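Local atomic coordinates of lectin-related NK cell receptor LY49L1 (Mus musculus, PDB entry 3G8K), a protein that serves as a natural killer cell receptor of the Ly49 family, probably recognising MHC class I molecules through its C-type lectin-like domain, as other Ly49 receptors do. Residues Y20-R25 and F117-G122. The protein carries 1 engineered substitution. Sequence-based numbering, arbitrary orientation.
Sequences YFVMDR and FICICG
Tyr20 and Cys121 form an antiparallel hydrogen-bonded pair, Tyr20 N to Cys121 O and Cys121 N to Tyr20 O both 3.1 Å, which joins strand 17-21 to strand 118-124 in the sheet of the C-type lectin-like fold. The non-hydrogen-bonded pair Phe21–Ile120 follows, then a weak bond from Val22 N to Cys119 O at 3.3 Å. Met23 and Asp24 turn their side chains away from 117-122, and the chain comes close again at Arg25, whose CA approaches Phe117 O. Phe21 and Ile120 point the same way from the sheet and lie side by side. With CG1 anti to the backbone N (chi1 178°) and an extended chain, Ile120 carries CD1 to 4.0 Å from Phe21 CE2, while Ile118 CG2 sits at the edge of the same ring; flat and branched apolar groups suit the buried places of Phe21 and Ile120, and Ile120 also touches Tyr63 and Ile65. The opposite face carries the cysteines. Cys119 is tied to Cys31 and Cys121 to Cys35, so two disulfides pin this strand to helix 28-37. Val22, buried and compact, fits against both: its CG2, set beside its own backbone N, lies 3.6 Å from Cys119 CB and 4.1 Å from Cys121 SG. Tyrosine suits the partly exposed place of Tyr20, its ring packing on Trp11 while it also carries a polar hydroxyl, and the ring edge at CD1 faces Cys121 O. At the far end Arg25 contributes the aliphatic part of its chain, crossing the Ile118 side chain at an angle, with Arg25 CG 3.6 Å from Ile118 CD1.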
loop_
_atom_site.group_PDB
_atom_site.type_symbol
_atom_site.label_atom_id
_atom_site.label_comp_id
_atom_site.label_asym_id
_atom_site.label_seq_id
_atom_site.Cartn_x
_atom_site.Cartn_y
_atom_site.Cartn_z
ATOM N N TYR A 20 -6.461 -6.740 -0.614
ATOM C CA TYR A 20 -5.638 -7.947 -0.183
ATOM C C TYR A 20 -5.265 -8.695 -1.469
ATOM O O TYR A 20 -5.990 -8.600 -2.440
ATOM C CB TYR A 20 -6.486 -8.833 0.765
ATOM C CG TYR A 20 -7.145 -8.061 1.915
ATOM C CD1 TYR A 20 -8.428 -7.532 1.789
ATOM C CD2 TYR A 20 -6.471 -7.852 3.108
ATOM C CE1 TYR A 20 -8.989 -6.801 2.835
ATOM C CE2 TYR A 20 -7.055 -7.169 4.156
ATOM C CZ TYR A 20 -8.280 -6.612 3.988
ATOM O OH TYR A 20 -8.821 -5.969 5.055
ATOM N N PHE A 21 -4.125 -9.433 -1.452
ATOM C CA PHE A 21 -3.490 -9.987 -2.650
ATOM C C PHE A 21 -3.281 -11.442 -2.376
ATOM O O PHE A 21 -2.708 -11.753 -1.347
ATOM C CB PHE A 21 -2.114 -9.278 -3.014
ATOM C CG PHE A 21 -2.259 -7.812 -3.184
ATOM C CD1 PHE A 21 -2.296 -6.991 -2.055
ATOM C CD2 PHE A 21 -2.498 -7.227 -4.479
ATOM C CE1 PHE A 21 -2.550 -5.600 -2.171
ATOM C CE2 PHE A 21 -2.703 -5.807 -4.606
ATOM C CZ PHE A 21 -2.739 -5.010 -3.440
ATOM N N VAL A 22 -3.826 -12.304 -3.254
ATOM C CA VAL A 22 -3.573 -13.790 -3.250
ATOM C C VAL A 22 -2.126 -14.070 -3.780
ATOM O O VAL A 22 -1.585 -13.293 -4.605
ATOM C CB VAL A 22 -4.689 -14.606 -4.028
ATOM C CG1 VAL A 22 -4.504 -16.111 -3.885
ATOM C CG2 VAL A 22 -6.092 -14.245 -3.584
ATOM N N MET A 23 -1.448 -15.118 -3.282
ATOM C CA MET A 23 -0.041 -15.334 -3.669
ATOM C C MET A 23 0.115 -15.978 -5.052
ATOM O O MET A 23 1.019 -15.630 -5.812
ATOM C CB MET A 23 0.705 -16.194 -2.638
ATOM C CG MET A 23 0.821 -15.505 -1.345
ATOM S SD MET A 23 1.970 -16.319 -0.225
ATOM C CE MET A 23 0.947 -17.673 0.335
ATOM N N ASP A 24 -0.769 -16.932 -5.334
ATOM C CA ASP A 24 -0.861 -17.626 -6.602
ATOM C C ASP A 24 -1.771 -16.915 -7.611
ATOM O O ASP A 24 -2.858 -16.411 -7.307
ATOM C CB ASP A 24 -1.404 -19.026 -6.399
ATOM C CG ASP A 24 -0.466 -19.911 -5.579
ATOM O OD1 ASP A 24 -0.974 -20.848 -4.905
ATOM O OD2 ASP A 24 0.765 -19.692 -5.601
ATOM N N ARG A 25 -1.284 -16.909 -8.830
ATOM C CA ARG A 25 -2.035 -16.442 -9.957
ATOM C C ARG A 25 -3.162 -17.406 -10.238
ATOM O O ARG A 25 -2.945 -18.619 -10.208
ATOM C CB ARG A 25 -1.074 -16.406 -11.127
ATOM C CG ARG A 25 -0.074 -15.351 -10.835
ATOM C CD ARG A 25 0.369 -14.697 -12.092
ATOM N NE ARG A 25 1.654 -15.217 -12.558
ATOM C CZ ARG A 25 1.818 -16.242 -13.391
ATOM N NH1 ARG A 25 0.799 -16.945 -13.877
ATOM N NH2 ARG A 25 3.033 -16.559 -13.747
ATOM N N PHE A 117 -3.998 -14.426 -13.479
ATOM C CA PHE A 117 -3.487 -13.132 -12.950
ATOM C C PHE A 117 -3.601 -13.072 -11.388
ATOM O O PHE A 117 -4.289 -13.893 -10.776
ATOM C CB PHE A 117 -4.218 -11.923 -13.653
ATOM C CG PHE A 117 -3.944 -11.876 -15.154
ATOM C CD1 PHE A 117 -4.902 -12.242 -16.069
ATOM C CD2 PHE A 117 -2.696 -11.520 -15.622
ATOM C CE1 PHE A 117 -4.648 -12.215 -17.442
ATOM C CE2 PHE A 117 -2.426 -11.525 -16.989
ATOM C CZ PHE A 117 -3.424 -11.848 -17.888
ATOM N N ILE A 118 -2.864 -12.153 -10.765
ATOM C CA ILE A 118 -2.986 -11.895 -9.317
ATOM C C ILE A 118 -4.437 -11.514 -9.009
ATOM O O ILE A 118 -4.977 -10.680 -9.669
ATOM C CB ILE A 118 -2.003 -10.832 -8.815
ATOM C CG1 ILE A 118 -0.518 -11.254 -9.045
ATOM C CG2 ILE A 118 -2.179 -10.560 -7.256
ATOM C CD1 ILE A 118 -0.203 -12.615 -8.426
ATOM N N CYS A 119 -5.041 -12.132 -8.002
ATOM C CA CYS A 119 -6.353 -11.666 -7.461
ATOM C C CYS A 119 -6.197 -10.481 -6.521
ATOM O O CYS A 119 -5.412 -10.497 -5.575
ATOM C CB CYS A 119 -7.145 -12.809 -6.749
ATOM S SG CYS A 119 -6.821 -14.497 -7.359
ATOM N N ILE A 120 -6.929 -9.402 -6.803
ATOM C CA ILE A 120 -7.074 -8.408 -5.772
ATOM C C ILE A 120 -8.526 -8.504 -5.268
ATOM O O ILE A 120 -9.507 -8.361 -6.068
ATOM C CB ILE A 120 -6.644 -7.004 -6.191
ATOM C CG1 ILE A 120 -6.863 -6.009 -5.063
ATOM C CG2 ILE A 120 -7.404 -6.514 -7.443
ATOM C CD1 ILE A 120 -6.373 -4.600 -5.469
ATOM N N CYS A 121 -8.619 -8.848 -3.971
ATOM C CA CYS A 121 -9.868 -8.939 -3.201
ATOM C C CYS A 121 -10.154 -7.655 -2.413
ATOM O O CYS A 121 -9.300 -7.149 -1.756
ATOM C CB CYS A 121 -9.754 -10.051 -2.202
ATOM S SG CYS A 121 -9.219 -11.634 -2.933
ATOM N N GLY A 122 -11.339 -7.089 -2.477
ATOM C CA GLY A 122 -11.609 -5.975 -1.563
ATOM C C GLY A 122 -12.577 -6.355 -0.444
ATOM O O GLY A 122 -13.375 -7.288 -0.581
#